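Choline binding protein PCPA (Streptococcus pneumoniae, PDB 4CP6) is a pneumococcal surface protein and vaccine antigen whose leucine-rich repeat region probably mediates adhesion while its choline-binding part would hold it to the cell wall. Local coordinates at residues A[180-186]-A[203-209]; A[262-268]-A[285-291]. All blocks are in the same frame, centred on the assembly; numbering follows the deposited sequence. Where two conformers were deposited one is given.

Interaction 1: A[180-186]-A[203-209]; sequences HEAFANL and SNLFRLT
Arg-207 runs alongside Glu-181 of the preceding coil. From CB, which packs 4.1 Å from Ala-184 CB, its chain leaves extended as far as NE (chi1 178°), and the methylene CD comes within 3.3 Å of Glu-181 OE2. Arg-207 NE, however, stays 4.2 Å from Glu-181 OE2, which lies well out of the guanidinium plane, so opposite charges are near without a direct bond; NE instead meets the hydroxyl of Tyr-263. At the tip, NH1 reaches a water that also bonds Asn-185 OD1, while a second water joins Glu-181 OE1 to Asn-185 ND2 and takes a weak bond from NH1; ND2 also bonds Ser-159 OG. A long arginine suits this place because its extended chain passes the carboxylate and carries the guanidinium to the waters and to Tyr-263.

The backbones are tied in step by Phe-183 N to Leu-205 O (2.9 Å) and Asn-185 N to Arg-207 O (2.8 Å). Thr-209 then uses one hydroxyl twice: OG1 donates to a lone pair of Phe-183 O at 2.8 Å and accepts the N-H of Leu-186, a nearly straight bond at 168°. Inward, Phe-183 CD2 touches Phe-206 CE1, the rings similarly tilted but strongly offset, with Leu-205 beside them. Successive coils stacked through backbone bonds, with apolar side chains turned inward, are characteristic of a leucine-rich repeat solenoid, here in a BspA-type region.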
loop_
_atom_site.group_PDB
_atom_site.type_symbol
_atom_site.label_atom_id
_atom_site.label_comp_id
_atom_site.label_asym_id
_atom_site.label_seq_id
_atom_site.Cartn_x
_atom_site.Cartn_y
_atom_site.Cartn_z
ATOM N N HIS A 180 5.771 -2.630 -5.070
ATOM C CA HIS A 180 4.524 -2.877 -4.357
ATOM C C HIS A 180 4.695 -2.651 -2.853
ATOM O O HIS A 180 5.605 -3.204 -2.227
ATOM C CB HIS A 180 4.143 -4.352 -4.626
ATOM C CG HIS A 180 2.870 -4.895 -4.035
ATOM N ND1 HIS A 180 2.884 -5.829 -3.006
ATOM C CD2 HIS A 180 1.596 -4.728 -4.457
ATOM C CE1 HIS A 180 1.607 -6.170 -2.815
ATOM N NE2 HIS A 180 0.801 -5.548 -3.675
ATOM N N GLU A 181 3.801 -1.849 -2.256
ATOM C CA GLU A 181 3.726 -1.635 -0.805
ATOM C C GLU A 181 5.021 -1.170 -0.164
ATOM O O GLU A 181 5.171 -1.316 1.057
ATOM C CB GLU A 181 3.202 -2.905 -0.094
ATOM C CG GLU A 181 1.813 -3.278 -0.611
ATOM C CD GLU A 181 1.039 -4.334 0.139
ATOM O OE1 GLU A 181 1.403 -4.608 1.299
ATOM O OE2 GLU A 181 -0.017 -4.772 -0.374
ATOM N N ALA A 182 5.903 -0.514 -0.926
ATOM C CA ALA A 182 7.179 -0.089 -0.314
ATOM C C ALA A 182 6.995 0.874 0.848
ATOM O O ALA A 182 7.834 0.886 1.756
ATOM C CB ALA A 182 8.099 0.512 -1.349
ATOM N N PHE A 183 5.925 1.690 0.799
ATOM C CA PHE A 183 5.669 2.715 1.819
ATOM C C PHE A 183 4.341 2.462 2.503
ATOM O O PHE A 183 3.611 3.412 2.833
ATOM C CB PHE A 183 5.686 4.118 1.156
ATOM C CG PHE A 183 6.947 4.439 0.382
ATOM C CD1 PHE A 183 8.202 4.215 0.938
ATOM C CD2 PHE A 183 6.877 4.973 -0.902
ATOM C CE1 PHE A 183 9.371 4.469 0.195
ATOM C CE2 PHE A 183 8.046 5.277 -1.616
ATOM C CZ PHE A 183 9.275 5.005 -1.071
ATOM N N ALA A 184 4.042 1.172 2.735
ATOM C CA ALA A 184 2.790 0.749 3.351
ATOM C C ALA A 184 2.898 0.726 4.883
ATOM O O ALA A 184 3.998 0.631 5.454
ATOM C CB ALA A 184 2.451 -0.647 2.845
ATOM N N ASN A 185 1.737 0.813 5.556
ATOM C CA ASN A 185 1.651 0.698 7.026
ATOM C C ASN A 185 2.491 1.709 7.769
ATOM O O ASN A 185 3.037 1.384 8.854
ATOM C CB ASN A 185 2.019 -0.738 7.498
ATOM C CG ASN A 185 1.173 -1.775 6.822
ATOM O OD1 ASN A 185 -0.007 -1.923 7.151
ATOM N ND2 ASN A 185 1.746 -2.464 5.820
ATOM N N LEU A 186 2.611 2.926 7.214
ATOM C CA LEU A 186 3.366 3.967 7.890
ATOM C C LEU A 186 2.464 4.846 8.738
ATOM O O LEU A 186 1.298 5.031 8.406
ATOM C CB LEU A 186 4.145 4.827 6.912
ATOM C CG LEU A 186 5.095 4.079 5.948
ATOM C CD1 LEU A 186 5.802 5.054 4.966
ATOM C CD2 LEU A 186 6.114 3.202 6.668
ATOM N N SER A 203 1.937 -1.532 -7.113
ATOM C CA SER A 203 0.593 -1.289 -6.574
ATOM C C SER A 203 0.601 -1.142 -5.052
ATOM O O SER A 203 1.525 -1.583 -4.348
ATOM C CB SER A 203 -0.350 -2.421 -6.969
ATOM O OG SER A 203 0.177 -3.612 -6.428
ATOM N N ASN A 204 -0.456 -0.488 -4.529
ATOM C CA ASN A 204 -0.692 -0.339 -3.089
ATOM C C ASN A 204 0.506 0.231 -2.386
ATOM O O ASN A 204 0.848 -0.185 -1.277
ATOM C CB ASN A 204 -1.101 -1.692 -2.488
ATOM C CG ASN A 204 -2.289 -2.249 -3.208
ATOM O OD1 ASN A 204 -3.031 -1.479 -3.842
ATOM N ND2 ASN A 204 -2.496 -3.536 -3.068
ATOM N N LEU A 205 1.140 1.217 -3.029
ATOM C CA LEU A 205 2.388 1.767 -2.526
ATOM C C LEU A 205 2.297 2.279 -1.110
ATOM O O LEU A 205 3.277 2.176 -0.367
ATOM C CB LEU A 205 2.852 2.890 -3.469
ATOM C CG LEU A 205 4.197 3.503 -3.227
ATOM C CD1 LEU A 205 5.316 2.462 -3.230
ATOM C CD2 LEU A 205 4.508 4.539 -4.301
ATOM N N PHE A 206 1.133 2.845 -0.764
ATOM C CA PHE A 206 0.906 3.451 0.534
ATOM C C PHE A 206 -0.163 2.687 1.330
ATOM O O PHE A 206 -0.798 3.270 2.209
ATOM C CB PHE A 206 0.480 4.906 0.327
ATOM C CG PHE A 206 1.503 5.689 -0.467
ATOM C CD1 PHE A 206 2.702 6.073 0.109
ATOM C CD2 PHE A 206 1.247 6.076 -1.780
ATOM C CE1 PHE A 206 3.655 6.794 -0.625
ATOM C CE2 PHE A 206 2.202 6.804 -2.512
ATOM C CZ PHE A 206 3.385 7.178 -1.912
ATOM N N ARG A 207 -0.369 1.396 1.043
ATOM C CA ARG A 207 -1.437 0.631 1.678
ATOM C C ARG A 207 -1.440 0.797 3.188
ATOM O O ARG A 207 -0.426 0.566 3.813
ATOM C CB ARG A 207 -1.302 -0.848 1.303
ATOM C CG ARG A 207 -2.357 -1.743 1.975
ATOM C CD ARG A 207 -2.219 -3.220 1.582
ATOM N NE ARG A 207 -3.166 -4.039 2.350
ATOM C CZ ARG A 207 -2.969 -4.506 3.583
ATOM N NH1 ARG A 207 -1.835 -4.263 4.219
ATOM N NH2 ARG A 207 -3.917 -5.198 4.194
ATOM N N LEU A 208 -2.590 1.174 3.777
ATOM C CA LEU A 208 -2.791 1.312 5.227
ATOM C C LEU A 208 -1.951 2.400 5.876
ATOM O O LEU A 208 -2.000 2.558 7.106
ATOM C CB LEU A 208 -2.598 -0.032 5.954
ATOM C CG LEU A 208 -3.529 -1.220 5.596
ATOM C CD1 LEU A 208 -3.451 -2.311 6.665
ATOM C CD2 LEU A 208 -4.960 -0.842 5.418
ATOM N N THR A 209 -1.256 3.221 5.076
ATOM C CA THR A 209 -0.543 4.365 5.637
ATOM C C THR A 209 -1.559 5.454 6.071
ATOM O O THR A 209 -2.567 5.669 5.400
ATOM C CB THR A 209 0.501 4.842 4.637
ATOM O OG1 THR A 209 1.519 3.843 4.672
ATOM C CG2 THR A 209 1.122 6.196 5.022
HETATM O O HOH W 1 0.777 -4.271 3.779
HETATM O O HOH W 2 -0.971 -4.552 7.197
HETATM O O HOH W 3 -0.395 2.450 9.220
#

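Interaction 2: A[262-268]-A[285-291]; sequences SYSFNKN and TFAFADA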
loop_
_atom_site.group_PDB
_atom_site.type_symbol
_atom_site.label_atom_id
_atom_site.label_comp_id
_atom_site.label_asym_id
_atom_site.label_seq_id
_atom_site.Cartn_x
_atom_site.Cartn_y
_atom_site.Cartn_z
ATOM N N SER A 262 -6.188 0.853 -6.782
ATOM C CA SER A 262 -6.477 0.152 -5.554
ATOM C C SER A 262 -5.879 0.931 -4.374
ATOM O O SER A 262 -4.776 1.503 -4.494
ATOM C CB SER A 262 -5.907 -1.257 -5.609
ATOM O OG SER A 262 -4.543 -1.291 -5.993
ATOM N N TYR A 263 -6.621 0.977 -3.241
ATOM C CA TYR A 263 -6.215 1.664 -2.005
ATOM C C TYR A 263 -5.996 3.182 -2.185
ATOM O O TYR A 263 -5.441 3.833 -1.277
ATOM C CB TYR A 263 -4.932 1.009 -1.437
ATOM C CG TYR A 263 -5.195 -0.349 -0.820
ATOM C CD1 TYR A 263 -5.134 -1.514 -1.586
ATOM C CD2 TYR A 263 -5.529 -0.469 0.526
ATOM C CE1 TYR A 263 -5.362 -2.760 -1.015
ATOM C CE2 TYR A 263 -5.752 -1.714 1.107
ATOM C CZ TYR A 263 -5.683 -2.852 0.327
ATOM O OH TYR A 263 -5.890 -4.079 0.951
ATOM N N SER A 264 -6.504 3.765 -3.286
ATOM C CA SER A 264 -6.216 5.178 -3.536
ATOM C C SER A 264 -6.743 6.175 -2.507
ATOM O O SER A 264 -6.135 7.248 -2.387
ATOM C CB SER A 264 -6.669 5.606 -4.919
ATOM O OG SER A 264 -8.015 5.220 -5.169
ATOM N N PHE A 265 -7.863 5.897 -1.813
ATOM C CA PHE A 265 -8.394 6.785 -0.751
ATOM C C PHE A 265 -8.443 6.002 0.551
ATOM O O PHE A 265 -9.226 6.331 1.452
ATOM C CB PHE A 265 -9.813 7.339 -1.082
ATOM C CG PHE A 265 -9.864 8.301 -2.238
ATOM C CD1 PHE A 265 -9.738 7.848 -3.551
ATOM C CD2 PHE A 265 -10.066 9.665 -2.020
ATOM C CE1 PHE A 265 -9.843 8.741 -4.632
ATOM C CE2 PHE A 265 -10.179 10.550 -3.099
ATOM C CZ PHE A 265 -10.035 10.092 -4.395
ATOM N N ASN A 266 -7.592 4.988 0.693
ATOM C CA ASN A 266 -7.568 4.200 1.909
ATOM C C ASN A 266 -7.219 5.073 3.118
ATOM O O ASN A 266 -6.314 5.900 3.035
ATOM C CB ASN A 266 -6.552 3.073 1.761
ATOM C CG ASN A 266 -6.512 2.106 2.891
ATOM O OD1 ASN A 266 -7.573 1.612 3.382
ATOM N ND2 ASN A 266 -5.344 1.705 3.231
ATOM N N LYS A 267 -7.887 4.823 4.247
ATOM C CA LYS A 267 -7.658 5.506 5.538
ATOM C C LYS A 267 -7.960 6.992 5.489
ATOM O O LYS A 267 -7.532 7.716 6.384
ATOM C CB LYS A 267 -6.207 5.276 6.041
ATOM C CG LYS A 267 -5.810 3.801 6.248
ATOM C CD LYS A 267 -6.632 3.232 7.427
ATOM C CE LYS A 267 -6.395 1.800 7.779
ATOM N NZ LYS A 267 -7.340 1.419 8.869
ATOM N N ASN A 268 -8.670 7.452 4.483
ATOM C CA ASN A 268 -8.925 8.870 4.334
ATOM C C ASN A 268 -9.594 9.444 5.581
ATOM O O ASN A 268 -10.631 8.940 6.016
ATOM C CB ASN A 268 -9.767 9.090 3.110
ATOM C CG ASN A 268 -9.896 10.550 2.808
ATOM O OD1 ASN A 268 -10.693 11.242 3.438
ATOM N ND2 ASN A 268 -8.999 11.070 1.975
ATOM N N THR A 285 -9.713 -2.032 -5.974
ATOM C CA THR A 285 -9.992 -2.724 -4.718
ATOM C C THR A 285 -9.589 -1.847 -3.514
ATOM O O THR A 285 -8.556 -1.167 -3.538
ATOM C CB THR A 285 -9.385 -4.146 -4.739
ATOM O OG1 THR A 285 -9.853 -4.878 -3.608
ATOM C CG2 THR A 285 -7.867 -4.128 -4.691
ATOM N N PHE A 286 -10.411 -1.859 -2.437
ATOM C CA PHE A 286 -10.180 -1.063 -1.235
ATOM C C PHE A 286 -10.060 0.430 -1.528
ATOM O O PHE A 286 -9.496 1.165 -0.698
ATOM C CB PHE A 286 -8.944 -1.567 -0.477
ATOM C CG PHE A 286 -9.073 -2.918 0.184
ATOM C CD1 PHE A 286 -8.915 -4.083 -0.555
ATOM C CD2 PHE A 286 -9.299 -3.019 1.552
ATOM C CE1 PHE A 286 -9.017 -5.331 0.058
ATOM C CE2 PHE A 286 -9.410 -4.268 2.163
ATOM C CZ PHE A 286 -9.275 -5.409 1.409
ATOM N N ALA A 287 -10.586 0.920 -2.682
ATOM C CA ALA A 287 -10.355 2.332 -2.981
ATOM C C ALA A 287 -10.775 3.260 -1.852
ATOM O O ALA A 287 -10.037 4.206 -1.567
ATOM C CB ALA A 287 -11.054 2.737 -4.263
ATOM N N PHE A 288 -11.952 3.034 -1.232
ATOM C CA PHE A 288 -12.433 3.919 -0.169
ATOM C C PHE A 288 -12.423 3.231 1.167
ATOM O O PHE A 288 -13.105 3.696 2.101
ATOM C CB PHE A 288 -13.823 4.507 -0.496
ATOM C CG PHE A 288 -13.974 4.994 -1.912
ATOM C CD1 PHE A 288 -13.242 6.084 -2.370
ATOM C CD2 PHE A 288 -14.830 4.350 -2.795
ATOM C CE1 PHE A 288 -13.366 6.513 -3.695
ATOM C CE2 PHE A 288 -14.953 4.785 -4.119
ATOM C CZ PHE A 288 -14.188 5.842 -4.555
ATOM N N ALA A 289 -11.645 2.149 1.316
ATOM C CA ALA A 289 -11.623 1.433 2.576
ATOM C C ALA A 289 -11.182 2.333 3.724
ATOM O O ALA A 289 -10.144 2.976 3.652
ATOM C CB ALA A 289 -10.739 0.190 2.488
ATOM N N ASP A 290 -11.987 2.402 4.777
ATOM C CA ASP A 290 -11.691 3.232 5.959
ATOM C C ASP A 290 -11.575 4.735 5.617
ATOM O O ASP A 290 -10.872 5.475 6.331
ATOM C CB ASP A 290 -10.496 2.706 6.757
ATOM C CG ASP A 290 -10.714 1.315 7.337
ATOM O OD1 ASP A 290 -11.892 0.939 7.571
ATOM O OD2 ASP A 290 -9.704 0.609 7.576
ATOM N N ALA A 291 -12.307 5.204 4.582
ATOM C CA ALA A 291 -12.441 6.654 4.341
ATOM C C ALA A 291 -13.598 7.003 5.277
ATOM O O ALA A 291 -14.792 6.851 4.929
ATOM C CB ALA A 291 -12.799 6.941 2.894
#
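Tyr-263 and Phe-286 set their rings on neighbouring coils with planes only 6° apart but strongly offset. Each has CG swung away from its own carbonyl carbon, and with similar backbone turns beneath them the matching first torsions send both rings in one direction. The offset brings Phe-286 CB over the centre of the tyrosine ring, 3.5 Å from the Tyr-263 centroid, a CH-pi contact, and sets Tyr-263 OH over the phenylalanine face. An aromatic residue with a polar end suits this edge, for the same hydroxyl has a partner in segment 203-209, Arg-207.

Lys-267 bends at its second torsion (chi2 -67°) and is extended thereafter, which carries NZ to Asp-290. The salt bridge from Lys-267 NZ to Asp-290 OD2 measures 2.8 Å, and the ammonium approaches from above the carboxylate plane. Phe-265 and Phe-288 also run alongside each other, but their planes differ by 51°; Phe-265 CD1 comes 3.9 Å from Phe-288 CE1. Ala-287, Ala-289 and Ala-291 bring small side chains to the interface, where Ala-291 CB meets Asn-268 CB. The stacking is fixed by Tyr-263 N to Thr-285 O (2.9 Å), Phe-265 N to Ala-287 O (2.8 Å) and Lys-267 N to Ala-289 O (3.0 Å).

Both segments follow short parallel strands, 259-260 and 282-283. Phe-265 and Phe-288 rest on Leu-260 of the first; Phe-265 also stacks on Tyr-242, just beyond strand 238-241, while Phe-286 and Ala-289 touch Tyr-312 of strand 311-312.

Following the chain from the N terminus, interaction 1 closes first, joining the loop after strand 177-178 to the one after strand 200-201. The chain then passes through strand 214-217 and the antiparallel strands 224-227, 230-233 and 238-241 before interaction 2 ties the loops following 259-260 and 282-283. Each contact closes a loop with 16 residues between its segments; the two are in series and neither nest nor cross. They nevertheless meet, their centres about 12 Å apart: segments 203-209 and 262-268 touch, among other places, through Asn-204 with Ser-262, a probable hydrogen bond. Thus the two BspA-type repeat regions join into one continuous solenoid across the intervening hairpins.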